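Local coordinates for protein beta-galactosidase (PDB 3OGS) that probably hydrolyses terminal non-reducing beta-D-galactose residues in beta-D-galactosides, as a family 35 glycoside hydrolase, and binds a thiogalactoside in its active-site pocket, at residues A[44-49]-A[321-326]; A[74-79]-A[112-117]; A[118-123]-A[789-794]. All blocks are in the same frame, centred on the assembly; numbering follows the deposited sequence.

In the fold
All three contacts reach the pocket that holds the thiogalactoside IPT, at the rim of a TIM barrel, interaction 3 through 118-123 alone. Interactions 1 and 2 share the barrel sheet, where strands 38-46 and 72-76 are neighbours, and their centres lie about 12 Å apart. They are joined by polar side chains: E46 OE1 is 2.6 Å from S74 OG, a probable hydrogen bond, and E46 OE2 forms a salt bridge of 2.9 Å with R114 NH2. Interaction 3 follows and brings in a distant loop, 789-794. Its centre is about 13 Å from that of interaction 2, and Y76 CE2 approaches A121 CB to 3.6 Å. Y322 of interaction 1 packs on A121 and E122.

Interaction 1: residues A[44-49]-A[321-326]; sequences SGEVHP and IYMTFG. With IPT (1-methylethyl 1-thio-beta-D-galactopyranoside), chain E.
M323 CE lies over the centre of the H48 imidazole, 3.4 Å from its centroid, a CH-pi contact. M323 folds back to get there (chi2 -54°, chi3 -71°). A flexible thioether suits this place, because SD also passes 3.6 Å from E46 CG, above the rim of the Y322 ring. H48 NE2 donates to the anti lone pair of E46 OE2 at 2.8 Å; with R51 at ND1, this helps to fix the ring's rotation. S74 and R114 also hold the carboxylate. The side chains of Y322 and H48 cross at about a right angle, ring planes 62° apart, with Y322 OH, which bonds Y342, at the imidazole edge. Y322 CE1 lies 3.5 Å from IPT O6, making this strand pair part of the sugar pocket.

Underneath, the parallel strands pair through I321 N to S44 O and E46 N to I321 O, both 3.0 Å. T324 OG1 also donates to I321 O, on the opposite face of its plane from E46 N. OG1 is 3.1 Å from G45 CA, where any side chain would collide.

Strand 38-46 runs between strands 72-76 and 318-322 of the barrel, while V61 and I65 of helix 58-66 cover V47, T324 and F325.

Interaction 2: residues A[74-79]-A[112-117]; sequences SFYVDW and LARPGP. With IPT (1-methylethyl 1-thio-beta-D-galactopyranoside), chain E.
The guanidinium of R114 lies flat on the Y76 ring, a cation-pi stack with the planes only 20° apart and the centres separated by 4.1 Å. NH2 comes closest, 3.1 Å from Y76 CZ, near the hydroxyl end of the ring. The arginine reaches this position by bending at chi3 (-73°), which folds the guanidinium over the tyrosine.

Below the stack the two strands pair in parallel, S74 with L112, F75 with A113 and Y76 with R114, as neighbouring strands of the TIM barrel do. F75 N donates to L112 O at 3.0 Å and R114 N to F75 O at 2.9 Å, whereas the next bond, V77 N to R114 O, is weak. S74, L112, Y76 and R114 face the barrel interior. There L112 CD2 packs 3.7 Å from S74 OG, while the polar groups have partners: S74 OG bonds E46, R114 bonds E46, E278 and Q176, and Y76 meets the sugar. F75 and A113 face the other way: F75 CZ touches A113 CB at 3.6 Å, the small alanine accepting the large ring, with helix 98-107 and helix 144-163 supplying F100 and I161 nearby.

Toward the ends of the segments the chains draw apart. G116 adopts backbone angles at which a CB would press on the preceding carbonyl, and a cis peptide leads into P117, whose CB meets W79 CE3. A water links the two segments, donating to V77 O and P117 O and accepting from W79 N.

Y76 OH accepts a hydrogen bond from IPT O3 at 2.8 Å and is also bonded to N179 OD1. Fixed against the ring face, R114 probably helps to hold Y76 in place. Its salt bridge to E278, which itself bonds IPT, makes it a second-shell residue, and its positive charge probably polarises the phenol that receives the sugar.

Interaction 3: residues A[118-123]-A[789-794]; sequences YINAEV and ENWTTG. With IPT (1-methylethyl 1-thio-beta-D-galactopyranoside), chain E.
E789 and N790 reach into the loop that follows strand 110-116 of the TIM barrel, so that a loop between strands 775-782 and 803-811, far along the chain, braces the galactose-binding loop 118-123. Neither segment is regular. N120, A121 and E122 all have positive phi, an uncommon run that sends the N-H of A121 to the sugar and that of E122 to E789.

E789 comes first. Its chain is extended beyond CG, long enough to carry the carboxylate to the bend of the loop, where OE2 accepts from E122 N at 3.0 Å. On the way the carboxylate stacks on the N120 amide with the planes 23° apart. The two acidic side chains come close, E789 OE2 being 3.8 Å from E122 OE2, but a water donates both to E789 OE1 and to E122 OE2, which should ease their repulsion.

N790 follows, and uses its backbone: N790 N donates to Y118 OH at 2.7 Å in a nearly straight bond (168°). The same hydroxyl donates its own hydrogen to N120 OD1, also 2.7 Å, on a lone pair in the amide plane. That bond is consistent with OD1 being the oxygen end of the N120 amide, with ND2 turned to the ligand. The N790 side chain leads away and is bonded to the backbone N of M798.

W791, the exposed member, closes the contact, with its ring edge, CD1, 3.5 Å from N120 OD1.

Together these second-shell groups probably help to position the residues that read the axial hydroxyl of galactose: N120 ND2 donates to IPT O4 at 2.9 Å, and IPT O4 in turn donates to E122 OE2 at 2.6 Å.

Interaction 1: residues A[44-49]-A[321-326]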
loop_
_atom_site.group_PDB
_atom_site.type_symbol
_atom_site.label_atom_id
_atom_site.label_comp_id
_atom_site.label_asym_id
_atom_site.label_seq_id
_atom_site.Cartn_x
_atom_site.Cartn_y
_atom_site.Cartn_z
ATOM N N SER A 44 -2.777 13.083 -0.736
ATOM C CA SER A 44 -1.577 12.251 -0.473
ATOM C C SER A 44 -1.942 10.762 -0.663
ATOM O O SER A 44 -3.131 10.369 -0.448
ATOM C CB SER A 44 -1.228 12.443 1.019
ATOM O OG SER A 44 -0.164 11.618 1.450
ATOM N N GLY A 45 -0.933 9.954 -1.034
ATOM C CA GLY A 45 -1.133 8.503 -1.192
ATOM C C GLY A 45 -0.177 7.731 -0.281
ATOM O O GLY A 45 0.996 8.122 -0.178
ATOM N N GLU A 46 -0.619 6.637 0.383
ATOM C CA GLU A 46 0.323 5.854 1.226
ATOM C C GLU A 46 1.196 4.869 0.417
ATOM O O GLU A 46 0.628 4.109 -0.371
ATOM C CB GLU A 46 -0.478 5.056 2.312
ATOM C CG GLU A 46 0.455 4.404 3.409
ATOM C CD GLU A 46 0.724 5.285 4.678
ATOM O OE1 GLU A 46 0.210 6.472 4.830
ATOM O OE2 GLU A 46 1.438 4.748 5.573
ATOM N N VAL A 47 2.537 4.876 0.593
ATOM C CA VAL A 47 3.507 3.935 -0.049
ATOM C C VAL A 47 4.537 3.524 1.052
ATOM O O VAL A 47 5.022 4.393 1.833
ATOM C CB VAL A 47 4.301 4.603 -1.220
ATOM C CG1 VAL A 47 5.458 3.713 -1.779
ATOM C CG2 VAL A 47 3.351 5.167 -2.377
ATOM N N HIS A 48 4.891 2.242 1.159
ATOM C CA HIS A 48 5.805 1.796 2.193
ATOM C C HIS A 48 7.153 1.343 1.556
ATOM O O HIS A 48 7.179 0.242 0.925
ATOM C CB HIS A 48 5.184 0.646 3.126
ATOM C CG HIS A 48 3.941 1.073 3.884
ATOM N ND1 HIS A 48 3.037 0.176 4.425
ATOM C CD2 HIS A 48 3.488 2.307 4.237
ATOM C CE1 HIS A 48 2.053 0.824 5.034
ATOM N NE2 HIS A 48 2.299 2.132 4.936
ATOM N N PRO A 49 8.261 2.131 1.738
ATOM C CA PRO A 49 9.525 1.781 1.012
ATOM C C PRO A 49 10.037 0.379 1.248
ATOM O O PRO A 49 10.557 -0.288 0.308
ATOM C CB PRO A 49 10.558 2.829 1.441
ATOM C CG PRO A 49 10.039 3.550 2.664
ATOM C CD PRO A 49 8.411 3.300 2.641
ATOM N N ILE A 321 -4.839 8.663 1.414
ATOM C CA ILE A 321 -5.519 7.396 0.992
ATOM C C ILE A 321 -4.639 6.168 1.380
ATOM O O ILE A 321 -3.501 5.976 0.839
ATOM C CB ILE A 321 -5.906 7.431 -0.564
ATOM C CG1 ILE A 321 -6.798 8.639 -0.949
ATOM C CG2 ILE A 321 -6.537 5.985 -1.002
ATOM C CD1 ILE A 321 -8.143 8.680 -0.061
ATOM N N TYR A 322 -5.112 5.365 2.390
ATOM C CA TYR A 322 -4.352 4.182 2.916
ATOM C C TYR A 322 -4.979 2.862 2.362
ATOM O O TYR A 322 -6.187 2.646 2.688
ATOM C CB TYR A 322 -4.350 4.147 4.474
ATOM C CG TYR A 322 -3.479 3.052 5.097
ATOM C CD1 TYR A 322 -3.796 1.692 4.942
ATOM C CD2 TYR A 322 -2.276 3.384 5.804
ATOM C CE1 TYR A 322 -2.938 0.635 5.440
ATOM C CE2 TYR A 322 -1.424 2.335 6.329
ATOM C CZ TYR A 322 -1.748 0.946 6.115
ATOM O OH TYR A 322 -0.888 -0.068 6.603
ATOM N N MET A 323 -4.355 2.041 1.496
ATOM C CA MET A 323 -3.011 2.196 0.749
ATOM C C MET A 323 -3.326 2.835 -0.664
ATOM O O MET A 323 -4.478 2.733 -1.146
ATOM C CB MET A 323 -2.508 0.793 0.469
ATOM C CG MET A 323 -2.025 0.068 1.850
ATOM S SD MET A 323 -0.764 1.060 2.803
ATOM C CE MET A 323 0.857 0.988 1.847
ATOM N N THR A 324 -2.343 3.486 -1.311
ATOM C CA THR A 324 -2.424 3.850 -2.755
ATOM C C THR A 324 -1.590 2.836 -3.569
ATOM O O THR A 324 -2.022 2.435 -4.673
ATOM C CB THR A 324 -1.984 5.312 -2.953
ATOM O OG1 THR A 324 -2.947 6.166 -2.205
ATOM C CG2 THR A 324 -1.963 5.761 -4.433
ATOM N N PHE A 325 -0.367 2.465 -3.097
ATOM C CA PHE A 325 0.326 1.329 -3.656
ATOM C C PHE A 325 0.766 0.481 -2.435
ATOM O O PHE A 325 1.466 0.979 -1.559
ATOM C CB PHE A 325 1.614 1.787 -4.444
ATOM C CG PHE A 325 2.565 0.638 -4.738
ATOM C CD1 PHE A 325 2.226 -0.364 -5.694
ATOM C CD2 PHE A 325 3.800 0.533 -4.030
ATOM C CE1 PHE A 325 3.153 -1.494 -5.931
ATOM C CE2 PHE A 325 4.725 -0.529 -4.252
ATOM C CZ PHE A 325 4.424 -1.563 -5.213
ATOM N N GLY A 326 0.437 -0.811 -2.448
ATOM C CA GLY A 326 0.711 -1.676 -1.246
ATOM C C GLY A 326 1.977 -2.464 -1.339
ATOM O O GLY A 326 2.617 -2.631 -0.318
HETATM C C1 IPT E . -5.106 1.619 11.200
HETATM C C2 IPT E . -3.584 1.542 11.497
HETATM O O2 IPT E . -3.106 2.877 11.838
HETATM C C3 IPT E . -2.783 1.153 10.247
HETATM O O3 IPT E . -1.390 0.969 10.572
HETATM C C4 IPT E . -3.317 -0.145 9.561
HETATM O O4 IPT E . -3.118 -1.215 10.547
HETATM C C5 IPT E . -4.863 0.067 9.249
HETATM O O5 IPT E . -5.483 0.420 10.519
HETATM C C6 IPT E . -5.545 -1.177 8.616
HETATM O O6 IPT E . -4.953 -1.571 7.351
HETATM S S1 IPT E . -5.962 1.689 12.782
HETATM C "C1'" IPT E . -7.584 1.914 12.037
HETATM C "C2'" IPT E . -8.615 0.763 12.104
HETATM C "C3'" IPT E . -8.222 3.173 12.564
HETATM O O HOH W 1 3.715 0.016 -0.253
#

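Interaction 2: residues A[74-79]-A[112-117]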
loop_
_atom_site.group_PDB
_atom_site.type_symbol
_atom_site.label_atom_id
_atom_site.label_comp_id
_atom_site.label_asym_id
_atom_site.label_seq_id
_atom_site.Cartn_x
_atom_site.Cartn_y
_atom_site.Cartn_z
ATOM N N SER A 74 2.649 9.526 1.906
ATOM C CA SER A 74 2.813 9.227 3.377
ATOM C C SER A 74 3.489 7.899 3.460
ATOM O O SER A 74 3.145 7.019 2.618
ATOM C CB SER A 74 1.387 9.163 3.983
ATOM O OG SER A 74 1.483 8.730 5.343
ATOM N N PHE A 75 4.445 7.689 4.421
ATOM C CA PHE A 75 5.206 6.427 4.498
ATOM C C PHE A 75 5.507 6.026 5.968
ATOM O O PHE A 75 5.843 6.919 6.798
ATOM C CB PHE A 75 6.566 6.435 3.658
ATOM C CG PHE A 75 7.672 7.352 4.189
ATOM C CD1 PHE A 75 7.706 8.758 3.956
ATOM C CD2 PHE A 75 8.706 6.790 5.027
ATOM C CE1 PHE A 75 8.793 9.568 4.466
ATOM C CE2 PHE A 75 9.790 7.568 5.536
ATOM C CZ PHE A 75 9.787 8.991 5.328
ATOM N N TYR A 76 5.430 4.716 6.256
ATOM C CA TYR A 76 5.988 4.121 7.520
ATOM C C TYR A 76 7.506 3.781 7.366
ATOM O O TYR A 76 7.970 3.510 6.210
ATOM C CB TYR A 76 5.232 2.812 7.977
ATOM C CG TYR A 76 3.825 3.049 8.602
ATOM C CD1 TYR A 76 3.623 4.026 9.649
ATOM C CD2 TYR A 76 2.747 2.265 8.218
ATOM C CE1 TYR A 76 2.283 4.165 10.274
ATOM C CE2 TYR A 76 1.452 2.374 8.824
ATOM C CZ TYR A 76 1.235 3.352 9.837
ATOM O OH TYR A 76 -0.056 3.442 10.393
ATOM N N VAL A 77 8.180 3.630 8.526
ATOM C CA VAL A 77 9.481 2.951 8.597
ATOM C C VAL A 77 9.300 1.776 9.598
ATOM O O VAL A 77 8.657 1.970 10.681
ATOM C CB VAL A 77 10.605 3.942 9.076
ATOM C CG1 VAL A 77 11.983 3.209 9.146
ATOM C CG2 VAL A 77 10.731 5.246 8.141
ATOM N N ASP A 78 9.825 0.592 9.250
ATOM C CA ASP A 78 9.722 -0.641 10.087
ATOM C C ASP A 78 11.028 -0.811 10.934
ATOM O O ASP A 78 12.102 -1.224 10.379
ATOM C CB ASP A 78 9.427 -1.858 9.142
ATOM C CG ASP A 78 9.030 -3.118 9.873
ATOM O OD1 ASP A 78 9.186 -3.210 11.148
ATOM O OD2 ASP A 78 8.630 -4.112 9.145
ATOM N N TRP A 79 10.964 -0.468 12.248
ATOM C CA TRP A 79 12.047 -0.669 13.254
ATOM C C TRP A 79 12.671 -2.089 13.248
ATOM O O TRP A 79 13.951 -2.238 13.215
ATOM C CB TRP A 79 11.545 -0.225 14.687
ATOM C CG TRP A 79 12.466 -0.394 15.888
ATOM C CD1 TRP A 79 13.913 -0.548 15.900
ATOM C CD2 TRP A 79 12.068 -0.304 17.275
ATOM N NE1 TRP A 79 14.338 -0.611 17.221
ATOM C CE2 TRP A 79 13.226 -0.539 18.062
ATOM C CE3 TRP A 79 10.796 -0.210 17.925
ATOM C CZ2 TRP A 79 13.191 -0.511 19.490
ATOM C CZ3 TRP A 79 10.764 -0.207 19.390
ATOM C CH2 TRP A 79 11.950 -0.383 20.128
ATOM N N LEU A 112 5.033 12.934 4.011
ATOM C CA LEU A 112 4.656 12.827 5.450
ATOM C C LEU A 112 5.367 11.619 6.057
ATOM O O LEU A 112 5.074 10.397 5.634
ATOM C CB LEU A 112 3.068 12.738 5.570
ATOM C CG LEU A 112 2.515 12.080 6.858
ATOM C CD1 LEU A 112 3.007 12.708 8.234
ATOM C CD2 LEU A 112 0.903 12.115 6.816
ATOM N N ALA A 113 6.342 11.871 6.962
ATOM C CA ALA A 113 7.127 10.754 7.568
ATOM C C ALA A 113 6.478 10.160 8.863
ATOM O O ALA A 113 6.109 10.931 9.770
ATOM C CB ALA A 113 8.619 11.252 7.879
ATOM N N ARG A 114 6.247 8.824 8.885
ATOM C CA ARG A 114 5.609 8.112 10.100
ATOM C C ARG A 114 6.463 6.969 10.645
ATOM O O ARG A 114 6.232 5.761 10.280
ATOM C CB ARG A 114 4.176 7.683 9.744
ATOM C CG ARG A 114 3.520 8.672 8.697
ATOM C CD ARG A 114 1.940 8.519 8.787
ATOM N NE ARG A 114 1.447 7.236 8.202
ATOM C CZ ARG A 114 0.314 6.597 8.576
ATOM N NH1 ARG A 114 -0.371 6.969 9.663
ATOM N NH2 ARG A 114 -0.049 5.458 7.962
ATOM N N PRO A 115 7.553 7.315 11.409
ATOM C CA PRO A 115 8.524 6.237 11.761
ATOM C C PRO A 115 8.244 5.418 13.037
ATOM O O PRO A 115 9.126 4.577 13.431
ATOM C CB PRO A 115 9.853 6.986 11.873
ATOM C CG PRO A 115 9.446 8.350 12.543
ATOM C CD PRO A 115 8.055 8.669 11.784
ATOM N N GLY A 116 7.039 5.573 13.656
ATOM C CA GLY A 116 6.738 4.883 14.912
ATOM C C GLY A 116 7.214 5.562 16.207
ATOM O O GLY A 116 6.961 6.727 16.373
ATOM N N PRO A 117 7.924 4.825 17.134
ATOM C CA PRO A 117 8.402 3.433 16.972
ATOM C C PRO A 117 7.357 2.374 16.700
ATOM O O PRO A 117 7.675 1.401 16.023
ATOM C CB PRO A 117 9.087 3.109 18.357
ATOM C CG PRO A 117 9.277 4.371 19.007
ATOM C CD PRO A 117 8.397 5.436 18.399
HETATM C C1 IPT E . -5.106 1.619 11.200
HETATM C C2 IPT E . -3.584 1.542 11.497
HETATM O O2 IPT E . -3.106 2.877 11.838
HETATM C C3 IPT E . -2.783 1.153 10.247
HETATM O O3 IPT E . -1.390 0.969 10.572
HETATM C C4 IPT E . -3.317 -0.145 9.561
HETATM O O4 IPT E . -3.118 -1.215 10.547
HETATM C C5 IPT E . -4.863 0.067 9.249
HETATM O O5 IPT E . -5.483 0.420 10.519
HETATM C C6 IPT E . -5.545 -1.177 8.616
HETATM O O6 IPT E . -4.953 -1.571 7.351
HETATM S S1 IPT E . -5.962 1.689 12.782
HETATM C "C1'" IPT E . -7.584 1.914 12.037
HETATM C "C2'" IPT E . -8.615 0.763 12.104
HETATM C "C3'" IPT E . -8.222 3.173 12.564
HETATM O O HOH W 2 8.404 0.578 13.223
#

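Interaction 3: residues A[118-123]-A[789-794]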
loop_
_atom_site.group_PDB
_atom_site.type_symbol
_atom_site.label_atom_id
_atom_site.label_comp_id
_atom_site.label_asym_id
_atom_site.label_seq_id
_atom_site.Cartn_x
_atom_site.Cartn_y
_atom_site.Cartn_z
ATOM N N TYR A 118 6.159 2.456 17.274
ATOM C CA TYR A 118 5.069 1.480 16.944
ATOM C C TYR A 118 4.288 1.944 15.664
ATOM O O TYR A 118 3.852 3.102 15.642
ATOM C CB TYR A 118 4.047 1.404 18.135
ATOM C CG TYR A 118 3.037 0.287 17.899
ATOM C CD1 TYR A 118 3.479 -1.058 17.889
ATOM C CD2 TYR A 118 1.685 0.571 17.564
ATOM C CE1 TYR A 118 2.617 -2.141 17.611
ATOM C CE2 TYR A 118 0.807 -0.495 17.254
ATOM C CZ TYR A 118 1.272 -1.842 17.292
ATOM O OH TYR A 118 0.441 -2.894 16.961
ATOM N N ILE A 119 4.112 1.078 14.647
ATOM C CA ILE A 119 3.438 1.468 13.335
ATOM C C ILE A 119 2.121 0.654 13.020
ATOM O O ILE A 119 1.284 1.115 12.247
ATOM C CB ILE A 119 4.407 1.439 12.053
ATOM C CG1 ILE A 119 4.973 -0.006 11.740
ATOM C CG2 ILE A 119 5.495 2.548 12.214
ATOM C CD1 ILE A 119 5.642 -0.061 10.295
ATOM N N ASN A 120 1.912 -0.475 13.711
ATOM C CA ASN A 120 0.784 -1.469 13.452
ATOM C C ASN A 120 0.989 -2.006 11.971
ATOM O O ASN A 120 1.847 -2.854 11.798
ATOM C CB ASN A 120 -0.642 -0.833 13.766
ATOM C CG ASN A 120 -1.709 -1.874 14.108
ATOM O OD1 ASN A 120 -1.540 -2.595 15.128
ATOM N ND2 ASN A 120 -2.801 -1.974 13.313
ATOM N N ALA A 121 0.279 -1.481 10.943
ATOM C CA ALA A 121 0.617 -1.693 9.484
ATOM C C ALA A 121 0.528 -3.115 8.941
ATOM O O ALA A 121 0.931 -3.362 7.772
ATOM C CB ALA A 121 2.079 -1.108 9.171
ATOM N N GLU A 122 -0.122 -4.012 9.713
ATOM C CA GLU A 122 -0.123 -5.439 9.354
ATOM C C GLU A 122 1.290 -6.013 9.127
ATOM O O GLU A 122 1.470 -6.940 8.325
ATOM C CB GLU A 122 -1.072 -5.710 8.114
ATOM C CG GLU A 122 -2.666 -5.555 8.472
ATOM C CD GLU A 122 -3.105 -4.065 8.630
ATOM O OE1 GLU A 122 -2.949 -3.341 7.620
ATOM O OE2 GLU A 122 -3.590 -3.640 9.739
ATOM N N VAL A 123 2.278 -5.496 9.824
ATOM C CA VAL A 123 3.674 -6.052 9.732
ATOM C C VAL A 123 3.954 -6.821 11.037
ATOM O O VAL A 123 3.275 -6.570 12.082
ATOM C CB VAL A 123 4.791 -4.925 9.537
ATOM C CG1 VAL A 123 4.511 -4.038 8.214
ATOM C CG2 VAL A 123 5.009 -3.979 10.815
ATOM N N GLU A 789 0.511 -8.069 16.457
ATOM C CA GLU A 789 0.466 -6.634 16.740
ATOM C C GLU A 789 0.125 -6.346 18.234
ATOM O O GLU A 789 -0.128 -7.282 19.044
ATOM C CB GLU A 789 -0.630 -5.959 15.815
ATOM C CG GLU A 789 -0.235 -5.913 14.283
ATOM C CD GLU A 789 -1.366 -5.427 13.419
ATOM O OE1 GLU A 789 -2.592 -5.747 13.677
ATOM O OE2 GLU A 789 -1.080 -4.697 12.443
ATOM N N ASN A 790 0.109 -5.049 18.603
ATOM C CA ASN A 790 -0.087 -4.635 20.020
ATOM C C ASN A 790 -0.962 -3.376 19.968
ATOM O O ASN A 790 -0.566 -2.301 20.480
ATOM C CB ASN A 790 1.311 -4.297 20.682
ATOM C CG ASN A 790 1.282 -4.433 22.240
ATOM O OD1 ASN A 790 1.690 -5.486 22.750
ATOM N ND2 ASN A 790 0.845 -3.396 22.980
ATOM N N TRP A 791 -2.143 -3.496 19.320
ATOM C CA TRP A 791 -2.958 -2.286 19.126
ATOM C C TRP A 791 -3.786 -1.782 20.320
ATOM O O TRP A 791 -4.357 -0.693 20.208
ATOM C CB TRP A 791 -3.810 -2.264 17.845
ATOM C CG TRP A 791 -4.515 -3.511 17.482
ATOM C CD1 TRP A 791 -4.072 -4.459 16.589
ATOM C CD2 TRP A 791 -5.809 -3.967 17.942
ATOM N NE1 TRP A 791 -4.987 -5.487 16.488
ATOM C CE2 TRP A 791 -6.072 -5.199 17.288
ATOM C CE3 TRP A 791 -6.769 -3.454 18.823
ATOM C CZ2 TRP A 791 -7.246 -5.943 17.521
ATOM C CZ3 TRP A 791 -7.949 -4.196 19.048
ATOM C CH2 TRP A 791 -8.161 -5.425 18.407
ATOM N N THR A 792 -3.874 -2.519 21.432
ATOM C CA THR A 792 -4.518 -1.957 22.653
ATOM C C THR A 792 -3.446 -1.789 23.742
ATOM O O THR A 792 -2.904 -2.797 24.257
ATOM C CB THR A 792 -5.645 -2.872 23.207
ATOM O OG1 THR A 792 -6.640 -3.062 22.210
ATOM C CG2 THR A 792 -6.337 -2.284 24.497
ATOM N N THR A 793 -3.124 -0.530 24.085
ATOM C CA THR A 793 -2.093 -0.266 25.051
ATOM C C THR A 793 -2.474 -0.893 26.402
ATOM O O THR A 793 -3.618 -0.783 26.855
ATOM C CB THR A 793 -1.888 1.278 25.203
ATOM O OG1 THR A 793 -1.266 1.790 24.006
ATOM C CG2 THR A 793 -0.979 1.629 26.437
ATOM N N GLY A 794 -1.539 -1.554 27.050
ATOM C CA GLY A 794 -1.884 -2.150 28.375
ATOM C C GLY A 794 -2.199 -3.655 28.305
ATOM O O GLY A 794 -2.158 -4.344 29.357
HETATM C C1 IPT E . -5.106 1.619 11.200
HETATM C C2 IPT E . -3.584 1.542 11.497
HETATM O O2 IPT E . -3.106 2.877 11.838
HETATM C C3 IPT E . -2.783 1.153 10.247
HETATM O O3 IPT E . -1.390 0.969 10.572
HETATM C C4 IPT E . -3.317 -0.145 9.561
HETATM O O4 IPT E . -3.118 -1.215 10.547
HETATM C C5 IPT E . -4.863 0.067 9.249
HETATM O O5 IPT E . -5.483 0.420 10.519
HETATM C C6 IPT E . -5.545 -1.177 8.616
HETATM O O6 IPT E . -4.953 -1.571 7.351
HETATM S S1 IPT E . -5.962 1.689 12.782
HETATM C "C1'" IPT E . -7.584 1.914 12.037
HETATM C "C2'" IPT E . -8.615 0.763 12.104
HETATM C "C3'" IPT E . -8.222 3.173 12.564
HETATM O O HOH W 3 -4.323 -5.049 11.860
#